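Side-chain contacts in putative GH105 family protein (Salmonella enterica subsp. enterica serovar Paratyphi A, PDB 3QWT), which is of unconfirmed function but, as a possible member of glycoside hydrolase family 105 with an alpha/alpha toroid fold, probably hydrolyses unsaturated oligosaccharides: residues 93-96 with 97-101; 119-122 with 123-127; 72-75 with 76-80. All blocks are in the same frame, centred on the assembly; numbering follows the deposited sequence.

Overall arrangement
All three are local contacts between side chains three to five residues apart in the alpha/alpha toroid, their centres about 14 to 15 Å from one another; interactions 1 and 3 lie within helices, and interaction 2 runs over a helix end. Interaction 3 is the deepest, about 11 Å from the chain's centre, against 22 and 21 Å for interactions 1 and 2. Leu73 CD1 of interaction 3 packs 3.6 Å from Trp95 CE3 of interaction 1. A salt bridge, Asp93 OD1 to Arg121 NE at 2.8 Å, joins interactions 1 and 2, and Glu124 OE2 probably hydrogen-bonds Tyr80 OH between 2 and 3. Glycerol, probably from crystallisation, lies about 3 Å from the His78 side chain and about 4 Å from that of Arg99.

Interaction 1 (93-96 with 97-101); sequences DDWF and ADRFA
Asp98 N donates to Asp94 O over 2.8 Å, a nearly straight bond at 172° and one of four i to i+4 backbone bonds that wind this part of helix 86-102, within the alpha/alpha toroid. Two side-chain pairs with the same spacing follow it. The chief one is Trp95 with Arg99. The indole swings out with CG anti to the backbone N (chi1 -171°), and Arg99 folds across one of its faces, its chain bent at chi2 and chi3. Its CG lies over the six-membered ring as a CH-pi contact, while the guanidinium reaches the five-membered ring as a cation-pi partner, CZ 4.8 Å from that ring's centroid. The planes stand 77° apart, so the cation turns an edge to the indole instead of lying flat on it. Arginine suits the place because its methylenes cover an aromatic surface while its charged end reaches a salt bridge with Glu102. Trp62 and Trp65 also meet the Trp95 ring, making an aromatic cluster. Phe96 and Phe100 run side by side, their rings oblique with centroids 5.7 Å apart; these apolar rings give helix 86-102 a face that packs on Leu118 of helix 114-125. Asp93 and Asp94 carry their charges to Arg89 and Lys90. Between the two phenylalanines the nearest side-chain atoms are Phe96 CD1 and Phe100 CZ, 3.8 Å apart.

Interaction 2 (119-122 with 123-127); sequences AYRY and EETRN
Residues 119-122 and 123-125 form the last turns of helix 114-125 in the alpha/alpha toroid, and the helix ends where Arg126 takes a positive phi of 60°. The backbone N of Glu123, Glu124, Thr125 and Arg126 each donates to the O four residues before, the last being Arg126 N to Tyr122 O. Arg121 and Glu124 make a salt bridge, NH1 to OE1 at 3.0 Å. The oxygen lies in the guanidinium plane, yet the nitrogen meets the carboxylate from above, 70° out of its plane, so this is no flat two-pronged pairing. Each charge has a second partner: Arg121 NE pairs with Asp93, and Glu124 OE2 is hydrogen-bonded to Tyr80 OH. Glu123 sends its carboxylate past the Tyr120 ring to Lys180, whose ammonium also makes a cation-pi contact with that ring. A chi1 of 176° turns Tyr122 away from its backbone N and sets the ring beside the departing chain, where Asn127 O meets its edge, 3.3 Å from CD1. At the helix end the hydroxyl of threonine can serve two backbone groups: Thr125 OG1 donates to Arg121 O, which also accepts from Thr125 N, and in an ST turn it accepts from Asn127 N at 3.2 Å.

Interaction 3 (72-75 with 76-80); sequences GLYG and MYHYY
The aromatic contact here, in a buried part of helix 67-83 of the alpha/alpha toroid, is an edge-to-face pair: His78 points its edge at the face of Tyr74. The planes are 89° apart and the centroids 4.5 Å. With chi1 at -168°, the Tyr74 ring stands beside the next turn, where the CD2 and NE2 edge of His78 comes over it; NE2 approaches CZ to 3.2 Å. Being flat and aromatic, the histidine ring can present its edge to the tyrosine face, and His78 also makes an edge-to-face pair with Tyr302. A bound glycerol, probably from crystallisation, lies about 3 Å from the His78 side chain.

Apolar packing ties the turn to the neighbouring helices. The selenomethionine Met76, extended beyond CG, reaches Ile91, Met370 and Leu37, and Leu73 sits against helices 86-102 and 114-125.

Among the polar contacts, three sound i to i+4 backbone bonds run from Met76, Tyr77 and His78 to Gly72, Leu73 and Tyr74; the fourth, Tyr79 to Gly75, is weak. Tyr74 OH is hydrogen-bonded to Asp243, which helps fix the ring that His78 meets, with His78 CD2 3.6 Å above the plane of the Tyr74 ring and over its centre.

Interaction 1 (93-96 with 97-101)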
ATOM      1  N   ASP A  93     -11.463  -2.303  39.045  1.00 25.33           N
ATOM      2  CA  ASP A  93     -12.818  -2.158  38.530  1.00 35.32           C
ATOM      3  C   ASP A  93     -13.763  -1.567  39.584  1.00 40.00           C
ATOM      4  O   ASP A  93     -14.604  -0.714  39.267  1.00 36.33           O
ATOM      5  CB  ASP A  93     -13.342  -3.486  37.988  1.00 39.83           C
ATOM      6  CG  ASP A  93     -12.561  -3.967  36.768  1.00 42.56           C
ATOM      7  OD1 ASP A  93     -11.694  -3.210  36.255  1.00 33.54           O
ATOM      8  OD2 ASP A  93     -12.820  -5.110  36.328  1.00 43.63           O
ATOM      9  N   ASP A  94     -13.603  -1.999  40.837  1.00 40.41           N
ATOM     10  CA  ASP A  94     -14.414  -1.466  41.924  1.00 42.22           C
ATOM     11  C   ASP A  94     -14.207   0.040  42.101  1.00 40.93           C
ATOM     12  O   ASP A  94     -15.170   0.779  42.246  1.00 41.57           O
ATOM     13  CB  ASP A  94     -14.137  -2.197  43.243  1.00 45.64           C
ATOM     14  CG  ASP A  94     -14.720  -3.598  43.272  1.00 46.75           C
ATOM     15  OD1 ASP A  94     -15.556  -3.923  42.401  1.00 43.24           O
ATOM     16  OD2 ASP A  94     -14.335  -4.370  44.176  1.00 52.48           O
ATOM     17  N   TRP A  95     -12.958   0.496  42.106  1.00 34.24           N
ATOM     18  CA  TRP A  95     -12.723   1.923  42.251  1.00 36.19           C
ATOM     19  C   TRP A  95     -13.483   2.688  41.176  1.00 37.16           C
ATOM     20  O   TRP A  95     -14.137   3.696  41.456  1.00 35.61           O
ATOM     21  CB  TRP A  95     -11.241   2.257  42.152  1.00 30.82           C
ATOM     22  CG  TRP A  95     -10.937   3.686  42.497  1.00 34.55           C
ATOM     23  CD1 TRP A  95     -10.596   4.174  43.735  1.00 36.99           C
ATOM     24  CD2 TRP A  95     -10.936   4.815  41.609  1.00 33.03           C
ATOM     25  NE1 TRP A  95     -10.383   5.522  43.665  1.00 32.41           N
ATOM     26  CE2 TRP A  95     -10.582   5.948  42.379  1.00 30.79           C
ATOM     27  CE3 TRP A  95     -11.192   4.979  40.239  1.00 28.39           C
ATOM     28  CZ2 TRP A  95     -10.477   7.232  41.827  1.00 28.76           C
ATOM     29  CZ3 TRP A  95     -11.086   6.256  39.689  1.00 27.83           C
ATOM     30  CH2 TRP A  95     -10.727   7.366  40.484  1.00 24.89           C
ATOM     31  N   PHE A  96     -13.379   2.222  39.939  1.00 32.98           N
ATOM     32  CA  PHE A  96     -14.073   2.885  38.844  1.00 33.36           C
ATOM     33  C   PHE A  96     -15.585   2.847  39.004  1.00 30.33           C
ATOM     34  O   PHE A  96     -16.253   3.848  38.787  1.00 32.12           O
ATOM     35  CB  PHE A  96     -13.662   2.311  37.486  1.00 27.50           C
ATOM     36  CG  PHE A  96     -12.342   2.824  37.000  1.00 26.72           C
ATOM     37  CD1 PHE A  96     -12.142   4.181  36.824  1.00 21.72           C
ATOM     38  CD2 PHE A  96     -11.299   1.954  36.729  1.00 28.41           C
ATOM     39  CE1 PHE A  96     -10.926   4.671  36.393  1.00 24.91           C
ATOM     40  CE2 PHE A  96     -10.081   2.436  36.288  1.00 28.07           C
ATOM     41  CZ  PHE A  96      -9.896   3.795  36.123  1.00 32.55           C
ATOM     42  N   ALA A  97     -16.124   1.697  39.383  1.00 30.51           N
ATOM     43  CA  ALA A  97     -17.569   1.568  39.529  1.00 31.37           C
ATOM     44  C   ALA A  97     -18.067   2.500  40.645  1.00 39.70           C
ATOM     45  O   ALA A  97     -19.044   3.247  40.484  1.00 40.55           O
ATOM     46  CB  ALA A  97     -17.943   0.129  39.810  1.00 30.26           C
ATOM     47  N   ASP A  98     -17.368   2.478  41.768  1.00 36.27           N
ATOM     48  CA  ASP A  98     -17.724   3.329  42.890  1.00 34.73           C
ATOM     49  C   ASP A  98     -17.687   4.804  42.505  1.00 32.50           C
ATOM     50  O   ASP A  98     -18.616   5.550  42.804  1.00 32.16           O
ATOM     51  CB  ASP A  98     -16.786   3.073  44.079  1.00 42.82           C
ATOM     52  CG  ASP A  98     -16.986   1.696  44.700  1.00 44.58           C
ATOM     53  OD1 ASP A  98     -18.003   1.031  44.388  1.00 46.05           O
ATOM     54  OD2 ASP A  98     -16.129   1.285  45.511  1.00 42.56           O
ATOM     55  N   ARG A  99     -16.618   5.233  41.846  1.00 30.58           N
ATOM     56  CA  ARG A  99     -16.477   6.645  41.517  1.00 34.61           C
ATOM     57  C   ARG A  99     -17.533   7.051  40.493  1.00 36.61           C
ATOM     58  O   ARG A  99     -18.045   8.171  40.500  1.00 37.46           O
ATOM     59  CB  ARG A  99     -15.086   6.933  40.955  1.00 37.21           C
ATOM     60  CG  ARG A  99     -13.921   6.626  41.883  1.00 37.41           C
ATOM     61  CD  ARG A  99     -13.838   7.593  43.053  1.00 33.50           C
ATOM     62  NE  ARG A  99     -14.826   7.321  44.086  1.00 35.48           N
ATOM     63  CZ  ARG A  99     -14.709   6.369  45.014  1.00 39.17           C
ATOM     64  NH1 ARG A  99     -15.661   6.200  45.922  1.00 35.97           N
ATOM     65  NH2 ARG A  99     -13.649   5.579  45.025  1.00 40.13           N
ATOM     66  N   PHE A 100     -17.845   6.136  39.590  1.00 34.48           N
ATOM     67  CA  PHE A 100     -18.747   6.464  38.512  1.00 38.07           C
ATOM     68  C   PHE A 100     -20.183   6.539  39.024  1.00 40.46           C
ATOM     69  O   PHE A 100     -20.921   7.448  38.646  1.00 37.51           O
ATOM     70  CB  PHE A 100     -18.598   5.491  37.330  1.00 41.21           C
ATOM     71  CG  PHE A 100     -17.335   5.686  36.535  1.00 34.16           C
ATOM     72  CD1 PHE A 100     -16.535   6.800  36.734  1.00 35.97           C
ATOM     73  CD2 PHE A 100     -16.942   4.750  35.596  1.00 34.43           C
ATOM     74  CE1 PHE A 100     -15.367   6.978  36.005  1.00 38.68           C
ATOM     75  CE2 PHE A 100     -15.771   4.925  34.863  1.00 37.15           C
ATOM     76  CZ  PHE A 100     -14.984   6.042  35.071  1.00 35.91           C
ATOM     77  N   ALA A 101     -20.569   5.608  39.897  1.00 40.17           N
ATOM     78  CA  ALA A 101     -21.871   5.715  40.562  1.00 40.82           C
ATOM     79  C   ALA A 101     -22.014   7.060  41.284  1.00 37.87           C
ATOM     80  O   ALA A 101     -23.051   7.717  41.192  1.00 37.17           O
ATOM     81  CB  ALA A 101     -22.107   4.550  41.529  1.00 38.03           C
TER

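Interaction 2 (119-122 with 123-127)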
ATOM      1  N   ALA A 119      -8.230   3.216  30.283  1.00 27.11           N
ATOM      2  CA  ALA A 119      -7.947   2.939  28.884  1.00 31.76           C
ATOM      3  C   ALA A 119      -7.517   1.492  28.735  1.00 30.62           C
ATOM      4  O   ALA A 119      -8.002   0.789  27.858  1.00 31.23           O
ATOM      5  CB  ALA A 119      -6.875   3.898  28.313  1.00 25.62           C
ATOM      6  N   TYR A 120      -6.625   1.044  29.610  1.00 30.29           N
ATOM      7  CA  TYR A 120      -6.160  -0.331  29.554  1.00 29.00           C
ATOM      8  C   TYR A 120      -7.290  -1.314  29.854  1.00 32.56           C
ATOM      9  O   TYR A 120      -7.363  -2.386  29.269  1.00 34.13           O
ATOM     10  CB  TYR A 120      -5.021  -0.560  30.536  1.00 24.76           C
ATOM     11  CG  TYR A 120      -3.653  -0.208  30.005  1.00 31.93           C
ATOM     12  CD1 TYR A 120      -3.017   0.981  30.386  1.00 29.35           C
ATOM     13  CD2 TYR A 120      -2.993  -1.057  29.120  1.00 30.85           C
ATOM     14  CE1 TYR A 120      -1.752   1.302  29.909  1.00 29.61           C
ATOM     15  CE2 TYR A 120      -1.732  -0.740  28.635  1.00 32.02           C
ATOM     16  CZ  TYR A 120      -1.115   0.442  29.036  1.00 32.54           C
ATOM     17  OH  TYR A 120       0.135   0.762  28.560  1.00 34.89           O
ATOM     18  N   ARG A 121      -8.169  -0.954  30.775  1.00 30.47           N
ATOM     19  CA  ARG A 121      -9.258  -1.857  31.112  1.00 28.91           C
ATOM     20  C   ARG A 121     -10.247  -1.933  29.951  1.00 27.58           C
ATOM     21  O   ARG A 121     -10.766  -3.000  29.639  1.00 30.88           O
ATOM     22  CB  ARG A 121      -9.938  -1.472  32.437  1.00 25.89           C
ATOM     23  CG  ARG A 121      -9.052  -1.678  33.685  1.00 26.03           C
ATOM     24  CD  ARG A 121      -8.712  -3.153  33.922  1.00 38.82           C
ATOM     25  NE  ARG A 121      -9.887  -3.960  34.262  1.00 41.45           N
ATOM     26  CZ  ARG A 121     -10.166  -5.151  33.739  1.00 40.36           C
ATOM     27  NH1 ARG A 121      -9.355  -5.686  32.839  1.00 34.19           N
ATOM     28  NH2 ARG A 121     -11.268  -5.805  34.105  1.00 38.48           N
ATOM     29  N   TYR A 122     -10.496  -0.808  29.299  1.00 31.43           N
ATOM     30  CA  TYR A 122     -11.368  -0.821  28.130  1.00 34.49           C
ATOM     31  C   TYR A 122     -10.750  -1.663  27.023  1.00 34.28           C
ATOM     32  O   TYR A 122     -11.447  -2.403  26.334  1.00 33.02           O
ATOM     33  CB  TYR A 122     -11.641   0.591  27.618  1.00 32.36           C
ATOM     34  CG  TYR A 122     -12.457   0.601  26.354  1.00 30.59           C
ATOM     35  CD1 TYR A 122     -13.788   0.187  26.363  1.00 28.17           C
ATOM     36  CD2 TYR A 122     -11.902   1.010  25.154  1.00 28.10           C
ATOM     37  CE1 TYR A 122     -14.534   0.179  25.216  1.00 29.92           C
ATOM     38  CE2 TYR A 122     -12.644   1.008  23.992  1.00 32.43           C
ATOM     39  CZ  TYR A 122     -13.964   0.597  24.028  1.00 33.18           C
ATOM     40  OH  TYR A 122     -14.720   0.596  22.873  1.00 33.90           O
ATOM     41  N   GLU A 123      -9.435  -1.549  26.860  1.00 34.02           N
ATOM     42  CA  GLU A 123      -8.722  -2.329  25.854  1.00 27.57           C
ATOM     43  C   GLU A 123      -8.970  -3.842  26.029  1.00 37.35           C
ATOM     44  O   GLU A 123      -9.251  -4.536  25.051  1.00 34.49           O
ATOM     45  CB  GLU A 123      -7.229  -2.030  25.922  1.00 28.91           C
ATOM     46  CG  GLU A 123      -6.399  -2.784  24.901  1.00 37.20           C
ATOM     47  CD  GLU A 123      -4.956  -2.302  24.852  1.00 46.53           C
ATOM     48  OE1 GLU A 123      -4.396  -2.190  23.743  1.00 48.36           O
ATOM     49  OE2 GLU A 123      -4.380  -2.031  25.926  1.00 47.28           O
ATOM     50  N   GLU A 124      -8.888  -4.343  27.269  1.00 30.43           N
ATOM     51  CA  GLU A 124      -9.119  -5.764  27.547  1.00 39.75           C
ATOM     52  C   GLU A 124     -10.580  -6.194  27.453  1.00 39.07           C
ATOM     53  O   GLU A 124     -10.866  -7.258  26.927  1.00 42.57           O
ATOM     54  CB  GLU A 124      -8.606  -6.168  28.929  1.00 41.75           C
ATOM     55  CG  GLU A 124      -7.260  -5.603  29.322  1.00 57.51           C
ATOM     56  CD  GLU A 124      -6.923  -5.908  30.774  1.00 61.42           C
ATOM     57  OE1 GLU A 124      -6.773  -4.943  31.564  1.00 52.43           O
ATOM     58  OE2 GLU A 124      -6.834  -7.116  31.115  1.00 65.69           O
ATOM     59  N   THR A 125     -11.494  -5.378  27.970  1.00 42.76           N
ATOM     60  CA  THR A 125     -12.894  -5.790  28.119  1.00 41.26           C
ATOM     61  C   THR A 125     -13.842  -5.209  27.071  1.00 42.21           C
ATOM     62  O   THR A 125     -14.903  -5.772  26.825  1.00 43.85           O
ATOM     63  CB  THR A 125     -13.464  -5.413  29.509  1.00 35.17           C
ATOM     64  OG1 THR A 125     -13.685  -3.999  29.561  1.00 27.05           O
ATOM     65  CG2 THR A 125     -12.513  -5.836  30.633  1.00 30.73           C
ATOM     66  N   ARG A 126     -13.486  -4.071  26.482  1.00 39.79           N
ATOM     67  CA  ARG A 126     -14.367  -3.420  25.504  1.00 40.55           C
ATOM     68  C   ARG A 126     -15.732  -3.049  26.093  1.00 39.38           C
ATOM     69  O   ARG A 126     -16.706  -2.906  25.371  1.00 41.19           O
ATOM     70  CB  ARG A 126     -14.559  -4.310  24.267  1.00 39.42           C
ATOM     71  CG  ARG A 126     -13.267  -4.603  23.520  1.00 41.94           C
ATOM     72  CD  ARG A 126     -12.755  -3.333  22.829  1.00 53.25           C
ATOM     73  NE  ARG A 126     -11.302  -3.334  22.650  1.00 59.98           N
ATOM     74  CZ  ARG A 126     -10.632  -2.387  21.998  1.00 59.92           C
ATOM     75  NH1 ARG A 126     -11.284  -1.367  21.456  1.00 58.90           N
ATOM     76  NH2 ARG A 126      -9.314  -2.469  21.874  1.00 57.57           N
ATOM     77  N   ASN A 127     -15.796  -2.921  27.409  1.00 34.15           N
ATOM     78  CA  ASN A 127     -16.984  -2.403  28.067  1.00 35.17           C
ATOM     79  C   ASN A 127     -17.462  -1.075  27.473  1.00 32.42           C
ATOM     80  O   ASN A 127     -16.806  -0.057  27.614  1.00 36.91           O
ATOM     81  CB  ASN A 127     -16.708  -2.231  29.566  1.00 31.46           C
ATOM     82  CG  ASN A 127     -17.970  -1.963  30.368  1.00 35.70           C
ATOM     83  OD1 ASN A 127     -19.017  -1.585  29.817  1.00 35.25           O
ATOM     84  ND2 ASN A 127     -17.875  -2.150  31.686  1.00 36.54           N
TER

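Interaction 3 (72-75 with 76-80)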
ATOM      1  N   GLY A  72      -2.021   5.366  41.815  1.00 32.93           N
ATOM      2  CA  GLY A  72      -2.361   4.116  42.477  1.00 33.70           C
ATOM      3  C   GLY A  72      -2.897   3.052  41.525  1.00 34.53           C
ATOM      4  O   GLY A  72      -2.404   1.927  41.490  1.00 38.32           O
ATOM      5  N   LEU A  73      -3.910   3.404  40.741  1.00 34.28           N
ATOM      6  CA  LEU A  73      -4.504   2.436  39.823  1.00 39.69           C
ATOM      7  C   LEU A  73      -3.473   1.910  38.808  1.00 36.28           C
ATOM      8  O   LEU A  73      -3.519   0.751  38.402  1.00 34.62           O
ATOM      9  CB  LEU A  73      -5.724   3.036  39.099  1.00 37.25           C
ATOM     10  CG  LEU A  73      -6.932   3.447  39.974  1.00 38.75           C
ATOM     11  CD1 LEU A  73      -7.744   4.565  39.311  1.00 32.66           C
ATOM     12  CD2 LEU A  73      -7.840   2.254  40.313  1.00 30.32           C
ATOM     13  N   TYR A  74      -2.548   2.762  38.392  1.00 30.58           N
ATOM     14  CA  TYR A  74      -1.594   2.369  37.354  1.00 35.39           C
ATOM     15  C   TYR A  74      -0.607   1.335  37.905  1.00 36.27           C
ATOM     16  O   TYR A  74      -0.327   0.314  37.271  1.00 33.06           O
ATOM     17  CB  TYR A  74      -0.869   3.603  36.833  1.00 36.56           C
ATOM     18  CG  TYR A  74      -0.066   3.406  35.581  1.00 38.56           C
ATOM     19  CD1 TYR A  74      -0.602   2.748  34.485  1.00 38.44           C
ATOM     20  CD2 TYR A  74       1.222   3.918  35.479  1.00 41.28           C
ATOM     21  CE1 TYR A  74       0.129   2.583  33.328  1.00 41.97           C
ATOM     22  CE2 TYR A  74       1.959   3.764  34.332  1.00 45.64           C
ATOM     23  CZ  TYR A  74       1.408   3.094  33.251  1.00 46.73           C
ATOM     24  OH  TYR A  74       2.139   2.937  32.096  1.00 41.36           O
ATOM     25  N   GLY A  75      -0.101   1.591  39.107  1.00 40.37           N
ATOM     26  CA  GLY A  75       0.775   0.642  39.768  1.00 36.45           C
ATOM     27  C   GLY A  75       0.098  -0.710  39.919  1.00 35.34           C
ATOM     28  O   GLY A  75       0.676  -1.743  39.600  1.00 34.21           O
HETATM   29  N   MSE A  76      -1.137  -0.701  40.408  1.00 43.29           N
HETATM   30  CA  MSE A  76      -1.940  -1.920  40.477  1.00 43.02           C
HETATM   31  C   MSE A  76      -2.083  -2.567  39.106  1.00 41.94           C
HETATM   32  O   MSE A  76      -1.926  -3.788  38.965  1.00 38.51           O
HETATM   33  CB  MSE A  76      -3.331  -1.616  41.033  1.00 41.11           C
HETATM   34  CG  MSE A  76      -3.349  -1.273  42.509  1.00 49.56           C
HETATM   35 SE   MSE A  76      -5.185  -0.992  43.156  0.84 65.49          SE
HETATM   36  CE  MSE A  76      -4.760  -0.409  44.968  1.00 68.61           C
ATOM     37  N   TYR A  77      -2.390  -1.756  38.094  1.00 39.54           N
ATOM     38  CA  TYR A  77      -2.622  -2.312  36.766  1.00 39.33           C
ATOM     39  C   TYR A  77      -1.385  -3.073  36.325  1.00 36.60           C
ATOM     40  O   TYR A  77      -1.477  -4.204  35.861  1.00 37.00           O
ATOM     41  CB  TYR A  77      -2.995  -1.255  35.718  1.00 37.46           C
ATOM     42  CG  TYR A  77      -3.209  -1.917  34.382  1.00 36.49           C
ATOM     43  CD1 TYR A  77      -4.345  -2.681  34.155  1.00 37.99           C
ATOM     44  CD2 TYR A  77      -2.245  -1.850  33.379  1.00 34.48           C
ATOM     45  CE1 TYR A  77      -4.538  -3.341  32.951  1.00 42.86           C
ATOM     46  CE2 TYR A  77      -2.431  -2.516  32.162  1.00 35.40           C
ATOM     47  CZ  TYR A  77      -3.584  -3.255  31.964  1.00 41.09           C
ATOM     48  OH  TYR A  77      -3.797  -3.919  30.780  1.00 47.08           O
ATOM     49  N   HIS A  78      -0.227  -2.445  36.497  1.00 33.95           N
ATOM     50  CA  HIS A  78       1.047  -3.077  36.148  1.00 36.94           C
ATOM     51  C   HIS A  78       1.162  -4.493  36.709  1.00 32.66           C
ATOM     52  O   HIS A  78       1.367  -5.453  35.963  1.00 30.50           O
ATOM     53  CB  HIS A  78       2.239  -2.200  36.581  1.00 33.79           C
ATOM     54  CG  HIS A  78       2.671  -1.234  35.523  1.00 39.43           C
ATOM     55  ND1 HIS A  78       3.747  -1.466  34.701  1.00 49.31           N
ATOM     56  CD2 HIS A  78       2.135  -0.058  35.113  1.00 43.52           C
ATOM     57  CE1 HIS A  78       3.871  -0.470  33.840  1.00 52.83           C
ATOM     58  NE2 HIS A  78       2.903   0.397  34.070  1.00 50.24           N
ATOM     59  N   TYR A  79       0.998  -4.624  38.020  1.00 27.21           N
ATOM     60  CA  TYR A  79       0.980  -5.945  38.609  1.00 30.11           C
ATOM     61  C   TYR A  79      -0.046  -6.855  37.932  1.00 32.24           C
ATOM     62  O   TYR A  79       0.277  -7.983  37.542  1.00 36.03           O
ATOM     63  CB  TYR A  79       0.745  -5.882  40.115  1.00 34.07           C
ATOM     64  CG  TYR A  79       1.059  -7.207  40.803  1.00 43.52           C
ATOM     65  CD1 TYR A  79       2.374  -7.615  40.984  1.00 41.75           C
ATOM     66  CD2 TYR A  79       0.044  -8.049  41.256  1.00 37.51           C
ATOM     67  CE1 TYR A  79       2.678  -8.816  41.602  1.00 39.78           C
ATOM     68  CE2 TYR A  79       0.339  -9.255  41.873  1.00 42.73           C
ATOM     69  CZ  TYR A  79       1.665  -9.633  42.040  1.00 45.29           C
ATOM     70  OH  TYR A  79       1.985 -10.832  42.643  1.00 46.42           O
ATOM     71  N   TYR A  80      -1.274  -6.367  37.776  1.00 26.73           N
ATOM     72  CA  TYR A  80      -2.316  -7.181  37.164  1.00 31.02           C
ATOM     73  C   TYR A  80      -1.896  -7.609  35.758  1.00 31.55           C
ATOM     74  O   TYR A  80      -2.023  -8.773  35.374  1.00 32.83           O
ATOM     75  CB  TYR A  80      -3.661  -6.434  37.095  1.00 29.24           C
ATOM     76  CG  TYR A  80      -4.611  -7.061  36.096  1.00 26.65           C
ATOM     77  CD1 TYR A  80      -5.167  -8.318  36.330  1.00 32.59           C
ATOM     78  CD2 TYR A  80      -4.921  -6.427  34.915  1.00 27.95           C
ATOM     79  CE1 TYR A  80      -6.030  -8.916  35.406  1.00 25.12           C
ATOM     80  CE2 TYR A  80      -5.774  -7.013  33.989  1.00 33.84           C
ATOM     81  CZ  TYR A  80      -6.320  -8.258  34.238  1.00 32.11           C
ATOM     82  OH  TYR A  80      -7.168  -8.836  33.321  1.00 37.82           O
TER